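Local coordinates for protein Hpy188I (Helicobacter pylori, PDB 3OQG) that acts as a restriction endonuclease of the GIY-YIG family, binding and cutting DNA, probably at a specific pseudopalindromic sequence, at residues N42-L47 and T89-R94; L71-V76 and I81-H86; V161-F166 and N171-G176. One frame throughout, in Å; residues are numbered along the deposited sequence. Where two conformers were deposited one is given.

Contact 1 (N42-L47 and T89-R94); sequences NLLCEL and TPITKR. With nucleotides of chain C.
Ile91 meets Leu44 and Cys45 with its two branches, in a small and wholly apolar contact. The CD2 methyl of Leu44 lies 3.7 Å from CB of Ile91 and equally close to its CG2, so it rests on the branched root of the isoleucine while the two side chains slide past each other in opposite directions. The longer branch turns to the sulfur: with CG1 anti to the backbone N (chi1 -167°), Ile91 CG1 comes within 4.0 Å of Cys45 SG. Two consecutive residues of a strand can both point at the helix because Leu44 and Cys45 form a classic beta bulge opposite Val131. Met66 also packs on Ile91, and Ile58 on Cys45.

Pro90, at the N-cap position, starts the helix, and one turn on from its first residues stands Arg94, on the DNA side. Bent at chi2 (64°), its chain brings NH2 to 2.8 Å from OP2 of DG6 of chain C, with an N-H...O angle of 162°. The phosphorus lies in the plane of the guanidinium at its edge, whereas the sugar carbon C2' of the same nucleotide sits 3.6 Å above one face, toward the rim. Asn115 accepts a hydrogen bond from NH1, and Tyr98 makes a cation-pi contact, so the group is held from the protein side as well. A helix after the beta hairpin that packs on the central sheet and presents an arginine to a backbone phosphate is consistent with the GIY-YIG nuclease fold.

Contact 2 (L71-V76 and I81-H86); sequences LVYVFV and IFKIGH. With nucleotides of chain C.
Lys83 NZ is gripped twice, by OP2 of DG6 of chain C at 2.7 Å and by the hydroxyl of Tyr98, which also bonds Tyr73 OH. Lys83 and Tyr73 belong to facing strands of the antiparallel hairpin that carries the signature residues of the GIY-YIG fold. Tyr73 and Gly85 are a hydrogen-bonded pair, and the phenol ring, brought round by chi1 of 60°, folds over the glycine: Gly85 CA lies 3.9 Å from the ring centroid, 19° off its normal, a CH-pi contact. Gly85 CA also lies 3.2 Å from OP1 of DG6 of chain C, the oxygen to which His86 N donates a hydrogen bond at 3.2 Å. His86, whose CB points to the opposite face from Tyr73, is hydrogen-bonded through ND1 to OE2 of Glu159 of the second subunit; both residues bind calcium in a structure of this protein.

Farther along, Phe82 and Lys83 both face Phe75 in a classic beta bulge, closed by Phe82 N to Phe75 O at 2.8 Å. The aliphatic part of Lys83 lies alongside the Phe75 ring. On the sheet face bearing His86, Ile81 crosses Val74 obliquely, its CG2 3.7 Å from Val74 CG1.

Contact 3 (V161-F166 and N171-G176); sequences VILENF and NKKPIG
Helix 154-170 ends at Asn171, whose positive phi (56°) places it in the left-handed helical region; the chain is then extended through Lys172-Pro174, crossing the direction of the helix rather than running back along it, and turns again at Ile175 and Gly176. This is a C-terminal helix followed by a tail that folds over two of its side chains, Phe166 and Leu163, four and seven residues before the helix end.

Phe166 is met in two ways. With CG anti to the backbone N (chi1 -174°), its ring is carried out toward the tail, and its edge is aimed at the carbonyl of Lys172: CD2 is 3.2 Å from Lys172 O, which lies in the ring plane. That oxygen is buried by the contact and has no hydrogen-bonding partner in the model, so the weakly positive C-H edge probably offsets part of the cost. Over the ring face comes Pro174, whose CG stands 4.3 Å from the Phe166 centroid and 28° off the normal, a CH-pi contact. His170 adds an edge-to-face ring contact to the same phenylalanine.

Much of the surroundings belongs to the second subunit. Its Ile30 packs on Phe166 and its Phe82 on Pro174, while Lys172 NZ bonds the backbone oxygen of Asp28 of that subunit and Ile175 N bonds its Glu29. Helix and tail thus form a dimer-contact element, and the helix also carries Glu159, a calcium ligand in a structure of this protein.

Leu163 meets the proline from the helix side. Its CD2 touches Pro174 at CD, 3.8 Å away, the same carbon that sits 3.6 Å from Phe166 CE2.

In the fold
From the N terminus, strand 42-50 opens contact 1, which closes only when the chain reaches helix 91-98. Within that span the chain makes the hairpin of contact 2, so the second contact is enclosed by the first, and both reach the same five-stranded sheet. They touch directly: Leu47 CD1 packs on Phe75 CZ at 3.6 Å, and Arg94 and Lys83 converge on one phosphate. Contact 3 follows in series, closing over the last turn of helix 154-170, its centre about 34 Å from that of contact 2. In the dimer, however, contact 3 of one subunit lies against the hairpin of the other, with Leu163 on Ile84 and Pro174 on Ile81.

Contact 1 (N42-L47 and T89-R94)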
loop_
_atom_site.group_PDB
_atom_site.type_symbol
_atom_site.label_atom_id
_atom_site.label_comp_id
_atom_site.label_asym_id
_atom_site.label_seq_id
_atom_site.Cartn_x
_atom_site.Cartn_y
_atom_site.Cartn_z
ATOM N N ASN A 42 -4.641 0.352 -23.722
ATOM C CA ASN A 42 -5.813 0.866 -24.398
ATOM C C ASN A 42 -6.448 1.954 -23.514
ATOM O O ASN A 42 -6.459 1.848 -22.286
ATOM C CB ASN A 42 -6.816 -0.251 -24.638
ATOM C CG ASN A 42 -6.227 -1.415 -25.415
ATOM O OD1 ASN A 42 -6.072 -2.517 -24.878
ATOM N ND2 ASN A 42 -5.896 -1.177 -26.675
ATOM N N LEU A 43 -6.956 3.002 -24.141
ATOM C CA LEU A 43 -7.671 4.056 -23.411
ATOM C C LEU A 43 -8.801 3.464 -22.570
ATOM O O LEU A 43 -9.656 2.719 -23.078
ATOM C CB LEU A 43 -8.259 5.071 -24.408
ATOM C CG LEU A 43 -8.946 6.294 -23.821
ATOM C CD1 LEU A 43 -7.970 7.133 -23.003
ATOM C CD2 LEU A 43 -9.508 7.092 -24.975
ATOM N N LEU A 44 -8.803 3.813 -21.289
ATOM C CA LEU A 44 -9.756 3.248 -20.328
ATOM C C LEU A 44 -10.820 4.249 -19.906
ATOM O O LEU A 44 -11.999 3.918 -19.867
ATOM C CB LEU A 44 -8.997 2.718 -19.102
ATOM C CG LEU A 44 -9.854 2.131 -17.976
ATOM C CD1 LEU A 44 -10.694 0.949 -18.445
ATOM C CD2 LEU A 44 -8.964 1.766 -16.765
ATOM N N CYS A 45 -10.404 5.471 -19.581
ATOM C CA CYS A 45 -11.310 6.505 -19.098
ATOM C C CYS A 45 -10.567 7.825 -19.096
ATOM O O CYS A 45 -9.378 7.880 -19.431
ATOM C CB CYS A 45 -11.805 6.185 -17.678
ATOM S SG CYS A 45 -10.552 6.093 -16.389
ATOM N N GLU A 46 -11.274 8.880 -18.735
ATOM C CA GLU A 46 -10.669 10.179 -18.508
ATOM C C GLU A 46 -11.043 10.603 -17.113
ATOM O O GLU A 46 -12.126 10.236 -16.601
ATOM C CB GLU A 46 -11.181 11.219 -19.498
ATOM C CG GLU A 46 -10.609 11.097 -20.851
ATOM C CD GLU A 46 -11.284 11.990 -21.834
ATOM O OE1 GLU A 46 -12.551 11.969 -21.880
ATOM O OE2 GLU A 46 -10.554 12.705 -22.563
ATOM N N LEU A 47 -10.150 11.384 -16.513
ATOM C CA LEU A 47 -10.394 12.026 -15.222
ATOM C C LEU A 47 -10.627 13.523 -15.444
ATOM O O LEU A 47 -9.828 14.198 -16.107
ATOM C CB LEU A 47 -9.203 11.839 -14.277
ATOM C CG LEU A 47 -8.673 10.398 -14.142
ATOM C CD1 LEU A 47 -7.504 10.300 -13.147
ATOM C CD2 LEU A 47 -9.826 9.440 -13.790
ATOM N N THR A 89 -7.320 -3.135 -7.663
ATOM C CA THR A 89 -8.758 -2.848 -7.702
ATOM C C THR A 89 -9.121 -2.322 -9.101
ATOM O O THR A 89 -8.233 -2.143 -9.941
ATOM C CB THR A 89 -9.146 -1.812 -6.589
ATOM O OG1 THR A 89 -8.680 -0.510 -6.951
ATOM C CG2 THR A 89 -8.565 -2.232 -5.225
ATOM N N PRO A 90 -10.421 -2.067 -9.367
ATOM C CA PRO A 90 -10.765 -1.340 -10.599
ATOM C C PRO A 90 -10.300 0.110 -10.569
ATOM O O PRO A 90 -10.032 0.649 -9.498
ATOM C CB PRO A 90 -12.311 -1.399 -10.631
ATOM C CG PRO A 90 -12.673 -2.493 -9.701
ATOM C CD PRO A 90 -11.631 -2.426 -8.614
ATOM N N ILE A 91 -10.182 0.741 -11.739
ATOM C CA ILE A 91 -9.767 2.143 -11.807
ATOM C C ILE A 91 -10.613 3.057 -10.917
ATOM O O ILE A 91 -10.119 4.060 -10.373
ATOM C CB ILE A 91 -9.755 2.661 -13.280
ATOM C CG1 ILE A 91 -9.030 4.006 -13.368
ATOM C CG2 ILE A 91 -11.180 2.618 -13.925
ATOM C CD1 ILE A 91 -7.543 3.973 -12.916
ATOM N N THR A 92 -11.894 2.738 -10.793
ATOM C CA THR A 92 -12.814 3.589 -10.062
ATOM C C THR A 92 -12.383 3.710 -8.596
ATOM O O THR A 92 -12.401 4.798 -8.033
ATOM C CB THR A 92 -14.265 3.067 -10.159
ATOM O OG1 THR A 92 -14.321 1.691 -9.762
ATOM C CG2 THR A 92 -14.766 3.205 -11.590
ATOM N N LYS A 93 -12.010 2.586 -7.990
ATOM C CA LYS A 93 -11.525 2.581 -6.605
ATOM C C LYS A 93 -10.177 3.309 -6.468
ATOM O O LYS A 93 -9.930 4.033 -5.480
ATOM C CB LYS A 93 -11.458 1.150 -6.057
ATOM C CG LYS A 93 -12.833 0.521 -5.824
ATOM C CD LYS A 93 -12.663 -0.746 -5.014
ATOM C CE LYS A 93 -13.900 -1.568 -4.956
ATOM N NZ LYS A 93 -13.621 -2.810 -4.164
ATOM N N ARG A 94 -9.289 3.130 -7.442
ATOM C CA ARG A 94 -8.018 3.836 -7.406
ATOM C C ARG A 94 -8.240 5.344 -7.487
ATOM O O ARG A 94 -7.560 6.107 -6.813
ATOM C CB ARG A 94 -7.050 3.368 -8.507
ATOM C CG ARG A 94 -5.672 4.068 -8.461
ATOM C CD ARG A 94 -4.918 3.744 -7.159
ATOM N NE ARG A 94 -3.667 4.473 -6.924
ATOM C CZ ARG A 94 -3.557 5.590 -6.204
ATOM N NH1 ARG A 94 -4.609 6.160 -5.684
ATOM N NH2 ARG A 94 -2.355 6.121 -5.980
ATOM P P DG C 6 0.618 3.954 -7.017
ATOM O OP1 DG C 6 0.777 3.358 -8.360
ATOM O OP2 DG C 6 0.207 5.375 -6.878
ATOM O "O5'" DG C 6 -0.374 3.037 -6.177
ATOM C "C5'" DG C 6 0.092 1.792 -5.666
ATOM C "C4'" DG C 6 -0.803 1.303 -4.554
ATOM O "O4'" DG C 6 -0.755 2.198 -3.416
ATOM C "C3'" DG C 6 -2.280 1.179 -4.935
ATOM O "O3'" DG C 6 -2.753 -0.106 -4.539
ATOM C "C2'" DG C 6 -2.955 2.264 -4.117
ATOM C "C1'" DG C 6 -2.066 2.274 -2.895
ATOM N N9 DG C 6 -2.179 3.460 -2.051
ATOM C C8 DG C 6 -1.921 4.771 -2.380
ATOM N N7 DG C 6 -2.189 5.604 -1.410
ATOM C C5 DG C 6 -2.633 4.793 -0.370
ATOM C C6 DG C 6 -3.088 5.126 0.936
ATOM O O6 DG C 6 -3.203 6.249 1.454
ATOM N N1 DG C 6 -3.443 3.984 1.658
ATOM C C2 DG C 6 -3.383 2.698 1.180
ATOM N N2 DG C 6 -3.786 1.724 2.013
ATOM N N3 DG C 6 -2.964 2.380 -0.029
ATOM C C4 DG C 6 -2.615 3.468 -0.745
#

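Contact 2 (L71-V76 and I81-H86)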
loop_
_atom_site.group_PDB
_atom_site.type_symbol
_atom_site.label_atom_id
_atom_site.label_comp_id
_atom_site.label_asym_id
_atom_site.label_seq_id
_atom_site.Cartn_x
_atom_site.Cartn_y
_atom_site.Cartn_z
ATOM N N LEU A 71 -4.585 -3.745 -12.862
ATOM C CA LEU A 71 -4.157 -3.022 -14.056
ATOM C C LEU A 71 -2.897 -2.202 -13.786
ATOM O O LEU A 71 -2.611 -1.814 -12.647
ATOM C CB LEU A 71 -5.257 -2.080 -14.565
ATOM C CG LEU A 71 -5.652 -0.858 -13.719
ATOM C CD1 LEU A 71 -6.328 0.243 -14.601
ATOM C CD2 LEU A 71 -6.570 -1.309 -12.596
ATOM N N VAL A 72 -2.156 -1.950 -14.856
ATOM C CA VAL A 72 -1.204 -0.871 -14.905
ATOM C C VAL A 72 -1.878 0.266 -15.669
ATOM O O VAL A 72 -2.565 0.038 -16.677
ATOM C CB VAL A 72 0.121 -1.282 -15.581
ATOM C CG1 VAL A 72 1.110 -0.112 -15.565
ATOM C CG2 VAL A 72 0.714 -2.508 -14.901
ATOM N N TYR A 73 -1.741 1.487 -15.153
ATOM C CA TYR A 73 -2.304 2.660 -15.819
ATOM C C TYR A 73 -1.277 3.745 -16.069
ATOM O O TYR A 73 -0.238 3.821 -15.387
ATOM C CB TYR A 73 -3.491 3.224 -15.037
ATOM C CG TYR A 73 -3.156 3.668 -13.638
ATOM C CD1 TYR A 73 -3.355 2.828 -12.564
ATOM C CD2 TYR A 73 -2.658 4.952 -13.395
ATOM C CE1 TYR A 73 -3.047 3.242 -11.251
ATOM C CE2 TYR A 73 -2.385 5.390 -12.122
ATOM C CZ TYR A 73 -2.560 4.539 -11.054
ATOM O OH TYR A 73 -2.256 4.957 -9.792
ATOM N N VAL A 74 -1.565 4.573 -17.075
ATOM C CA VAL A 74 -0.752 5.724 -17.428
ATOM C C VAL A 74 -1.684 6.916 -17.501
ATOM O O VAL A 74 -2.695 6.856 -18.194
ATOM C CB VAL A 74 -0.032 5.540 -18.797
ATOM C CG1 VAL A 74 0.964 6.715 -19.069
ATOM C CG2 VAL A 74 0.692 4.165 -18.841
ATOM N N PHE A 75 -1.363 7.961 -16.739
ATOM C CA PHE A 75 -2.065 9.241 -16.758
ATOM C C PHE A 75 -1.360 10.141 -17.756
ATOM O O PHE A 75 -0.153 10.417 -17.627
ATOM C CB PHE A 75 -2.014 9.908 -15.380
ATOM C CG PHE A 75 -2.955 9.318 -14.346
ATOM C CD1 PHE A 75 -3.789 8.232 -14.618
ATOM C CD2 PHE A 75 -2.975 9.850 -13.063
ATOM C CE1 PHE A 75 -4.675 7.726 -13.657
ATOM C CE2 PHE A 75 -3.847 9.339 -12.095
ATOM C CZ PHE A 75 -4.682 8.272 -12.390
ATOM N N VAL A 76 -2.116 10.615 -18.737
ATOM C CA VAL A 76 -1.560 11.443 -19.807
ATOM C C VAL A 76 -2.310 12.764 -19.823
ATOM O O VAL A 76 -3.554 12.795 -19.815
ATOM C CB VAL A 76 -1.668 10.721 -21.165
ATOM C CG1 VAL A 76 -1.125 11.596 -22.328
ATOM C CG2 VAL A 76 -0.938 9.401 -21.090
ATOM N N ILE A 81 3.186 12.063 -20.478
ATOM C CA ILE A 81 3.035 11.067 -19.418
ATOM C C ILE A 81 3.313 11.715 -18.069
ATOM O O ILE A 81 4.439 12.126 -17.781
ATOM C CB ILE A 81 3.955 9.857 -19.644
ATOM C CG1 ILE A 81 3.511 9.130 -20.908
ATOM C CG2 ILE A 81 3.921 8.898 -18.423
ATOM C CD1 ILE A 81 4.422 7.988 -21.325
ATOM N N PHE A 82 2.275 11.808 -17.246
ATOM C CA PHE A 82 2.383 12.401 -15.918
ATOM C C PHE A 82 2.782 11.332 -14.901
ATOM O O PHE A 82 3.591 11.582 -14.036
ATOM C CB PHE A 82 1.048 13.039 -15.521
ATOM C CG PHE A 82 0.942 13.369 -14.071
ATOM C CD1 PHE A 82 1.532 14.514 -13.558
ATOM C CD2 PHE A 82 0.273 12.513 -13.201
ATOM C CE1 PHE A 82 1.452 14.811 -12.170
ATOM C CE2 PHE A 82 0.161 12.823 -11.830
ATOM C CZ PHE A 82 0.740 13.973 -11.325
ATOM N N LYS A 83 2.173 10.160 -15.001
ATOM C CA LYS A 83 2.527 9.045 -14.141
ATOM C C LYS A 83 2.152 7.683 -14.700
ATOM O O LYS A 83 1.311 7.567 -15.575
ATOM C CB LYS A 83 1.997 9.255 -12.708
ATOM C CG LYS A 83 0.663 8.709 -12.373
ATOM C CD LYS A 83 0.460 8.662 -10.821
ATOM C CE LYS A 83 1.023 7.421 -10.106
ATOM N NZ LYS A 83 0.676 7.398 -8.630
ATOM N N ILE A 84 2.823 6.665 -14.159
ATOM C CA ILE A 84 2.523 5.265 -14.386
ATOM C C ILE A 84 2.289 4.693 -13.005
ATOM O O ILE A 84 3.071 4.951 -12.095
ATOM C CB ILE A 84 3.660 4.512 -15.088
ATOM C CG1 ILE A 84 3.969 5.146 -16.453
ATOM C CG2 ILE A 84 3.310 3.016 -15.227
ATOM C CD1 ILE A 84 5.319 4.752 -17.033
ATOM N N GLY A 85 1.178 3.976 -12.837
ATOM C CA GLY A 85 0.840 3.336 -11.570
ATOM C C GLY A 85 0.168 1.997 -11.752
ATOM O O GLY A 85 0.004 1.520 -12.867
ATOM N N HIS A 86 -0.232 1.380 -10.647
ATOM C CA HIS A 86 -0.970 0.143 -10.729
ATOM C C HIS A 86 -2.024 0.083 -9.628
ATOM O O HIS A 86 -1.956 0.809 -8.607
ATOM C CB HIS A 86 -0.025 -1.063 -10.617
ATOM C CG HIS A 86 0.314 -1.413 -9.199
ATOM N ND1 HIS A 86 1.285 -0.751 -8.480
ATOM C CD2 HIS A 86 -0.258 -2.287 -8.339
ATOM C CE1 HIS A 86 1.341 -1.248 -7.258
ATOM N NE2 HIS A 86 0.396 -2.162 -7.137
ATOM P P DG C 6 0.618 3.954 -7.017
ATOM O OP1 DG C 6 0.777 3.358 -8.360
ATOM O OP2 DG C 6 0.207 5.375 -6.878
ATOM O "O5'" DG C 6 -0.374 3.037 -6.177
ATOM C "C5'" DG C 6 0.092 1.792 -5.666
ATOM C "C4'" DG C 6 -0.803 1.303 -4.554
ATOM O "O4'" DG C 6 -0.755 2.198 -3.416
ATOM C "C3'" DG C 6 -2.280 1.179 -4.935
ATOM O "O3'" DG C 6 -2.753 -0.106 -4.539
ATOM C "C2'" DG C 6 -2.955 2.264 -4.117
ATOM C "C1'" DG C 6 -2.066 2.274 -2.895
ATOM N N9 DG C 6 -2.179 3.460 -2.051
ATOM C C8 DG C 6 -1.921 4.771 -2.380
ATOM N N7 DG C 6 -2.189 5.604 -1.410
ATOM C C5 DG C 6 -2.633 4.793 -0.370
ATOM C C6 DG C 6 -3.088 5.126 0.936
ATOM O O6 DG C 6 -3.203 6.249 1.454
ATOM N N1 DG C 6 -3.443 3.984 1.658
ATOM C C2 DG C 6 -3.383 2.698 1.180
ATOM N N2 DG C 6 -3.786 1.724 2.013
ATOM N N3 DG C 6 -2.964 2.380 -0.029
ATOM C C4 DG C 6 -2.615 3.468 -0.745
#

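Contact 3 (V161-F166 and N171-G176)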
loop_
_atom_site.group_PDB
_atom_site.type_symbol
_atom_site.label_atom_id
_atom_site.label_comp_id
_atom_site.label_asym_id
_atom_site.label_seq_id
_atom_site.Cartn_x
_atom_site.Cartn_y
_atom_site.Cartn_z
ATOM N N VAL A 161 -8.377 -14.483 3.525
ATOM C CA VAL A 161 -9.018 -15.750 3.826
ATOM C C VAL A 161 -8.941 -16.045 5.324
ATOM O O VAL A 161 -9.936 -16.419 5.962
ATOM C CB VAL A 161 -8.371 -16.906 3.006
ATOM C CG1 VAL A 161 -8.862 -18.265 3.468
ATOM C CG2 VAL A 161 -8.662 -16.726 1.507
ATOM N N ILE A 162 -7.748 -15.851 5.878
ATOM C CA ILE A 162 -7.504 -16.099 7.291
ATOM C C ILE A 162 -8.326 -15.158 8.181
ATOM O O ILE A 162 -8.936 -15.608 9.144
ATOM C CB ILE A 162 -5.987 -15.999 7.603
ATOM C CG1 ILE A 162 -5.261 -17.208 7.012
ATOM C CG2 ILE A 162 -5.738 -15.917 9.108
ATOM C CD1 ILE A 162 -3.718 -17.075 6.982
ATOM N N LEU A 163 -8.351 -13.872 7.858
ATOM C CA LEU A 163 -9.050 -12.876 8.681
ATOM C C LEU A 163 -10.565 -13.060 8.637
ATOM O O LEU A 163 -11.266 -12.942 9.651
ATOM C CB LEU A 163 -8.716 -11.449 8.237
ATOM C CG LEU A 163 -7.766 -10.623 9.092
ATOM C CD1 LEU A 163 -7.665 -9.200 8.500
ATOM C CD2 LEU A 163 -8.227 -10.572 10.549
ATOM N N GLU A 164 -11.077 -13.329 7.446
ATOM C CA GLU A 164 -12.509 -13.579 7.321
ATOM C C GLU A 164 -12.905 -14.858 8.082
ATOM O O GLU A 164 -13.974 -14.901 8.677
ATOM C CB GLU A 164 -12.958 -13.548 5.853
ATOM C CG GLU A 164 -13.097 -12.100 5.345
ATOM C CD GLU A 164 -13.714 -11.968 3.968
ATOM O OE1 GLU A 164 -13.437 -10.941 3.306
ATOM O OE2 GLU A 164 -14.473 -12.866 3.547
ATOM N N ASN A 165 -12.030 -15.871 8.076
ATOM C CA ASN A 165 -12.238 -17.100 8.859
ATOM C C ASN A 165 -12.130 -16.809 10.357
ATOM O O ASN A 165 -12.925 -17.301 11.156
ATOM C CB ASN A 165 -11.223 -18.187 8.472
ATOM C CG ASN A 165 -11.539 -19.548 9.096
ATOM O OD1 ASN A 165 -12.505 -20.209 8.711
ATOM N ND2 ASN A 165 -10.721 -19.973 10.050
ATOM N N PHE A 166 -11.138 -16.000 10.722
ATOM C CA PHE A 166 -10.944 -15.564 12.118
ATOM C C PHE A 166 -12.223 -14.907 12.672
ATOM O O PHE A 166 -12.660 -15.210 13.770
ATOM C CB PHE A 166 -9.776 -14.574 12.170
ATOM C CG PHE A 166 -9.367 -14.160 13.553
ATOM C CD1 PHE A 166 -8.288 -14.767 14.181
ATOM C CD2 PHE A 166 -10.010 -13.122 14.202
ATOM C CE1 PHE A 166 -7.887 -14.375 15.431
ATOM C CE2 PHE A 166 -9.606 -12.716 15.458
ATOM C CZ PHE A 166 -8.533 -13.335 16.070
ATOM N N ASN A 171 -15.823 -13.945 16.064
ATOM C CA ASN A 171 -16.725 -12.796 16.009
ATOM C C ASN A 171 -16.072 -11.462 16.355
ATOM O O ASN A 171 -16.694 -10.586 16.963
ATOM C CB ASN A 171 -17.932 -13.020 16.922
ATOM C CG ASN A 171 -19.089 -12.155 16.537
ATOM O OD1 ASN A 171 -19.145 -11.668 15.405
ATOM N ND2 ASN A 171 -20.020 -11.940 17.460
ATOM N N LYS A 172 -14.816 -11.309 15.955
ATOM C CA LYS A 172 -14.122 -10.038 16.080
ATOM C C LYS A 172 -12.854 -10.143 15.244
ATOM O O LYS A 172 -12.468 -11.253 14.843
ATOM C CB LYS A 172 -13.754 -9.749 17.540
ATOM C CG LYS A 172 -12.976 -10.862 18.206
ATOM C CD LYS A 172 -12.002 -10.367 19.268
ATOM C CE LYS A 172 -12.692 -10.063 20.573
ATOM N NZ LYS A 172 -12.007 -8.921 21.262
ATOM N N LYS A 173 -12.239 -8.989 14.969
ATOM C CA LYS A 173 -10.895 -8.922 14.395
ATOM C C LYS A 173 -9.934 -8.628 15.526
ATOM O O LYS A 173 -10.343 -8.106 16.556
ATOM C CB LYS A 173 -10.772 -7.774 13.388
ATOM C CG LYS A 173 -11.443 -7.999 12.047
ATOM C CD LYS A 173 -11.235 -6.789 11.123
ATOM C CE LYS A 173 -12.242 -5.665 11.427
ATOM N NZ LYS A 173 -11.938 -4.894 12.690
ATOM N N PRO A 174 -8.640 -8.953 15.345
ATOM C CA PRO A 174 -7.686 -8.542 16.365
ATOM C C PRO A 174 -7.703 -7.032 16.581
ATOM O O PRO A 174 -7.937 -6.273 15.644
ATOM C CB PRO A 174 -6.342 -8.964 15.774
ATOM C CG PRO A 174 -6.689 -10.092 14.835
ATOM C CD PRO A 174 -8.005 -9.723 14.265
ATOM N N ILE A 175 -7.450 -6.611 17.814
ATOM C CA ILE A 175 -7.431 -5.203 18.169
ATOM C C ILE A 175 -6.538 -4.320 17.281
ATOM O O ILE A 175 -6.876 -3.157 16.988
ATOM C CB ILE A 175 -7.064 -5.026 19.668
ATOM C CG1 ILE A 175 -7.354 -3.597 20.132
ATOM C CG2 ILE A 175 -5.604 -5.435 19.966
ATOM C CD1 ILE A 175 -7.605 -3.528 21.629
ATOM N N GLY A 176 -5.432 -4.885 16.817
ATOM C CA GLY A 176 -4.501 -4.163 15.931
ATOM C C GLY A 176 -4.902 -4.048 14.470
ATOM O O GLY A 176 -4.173 -3.423 13.686
#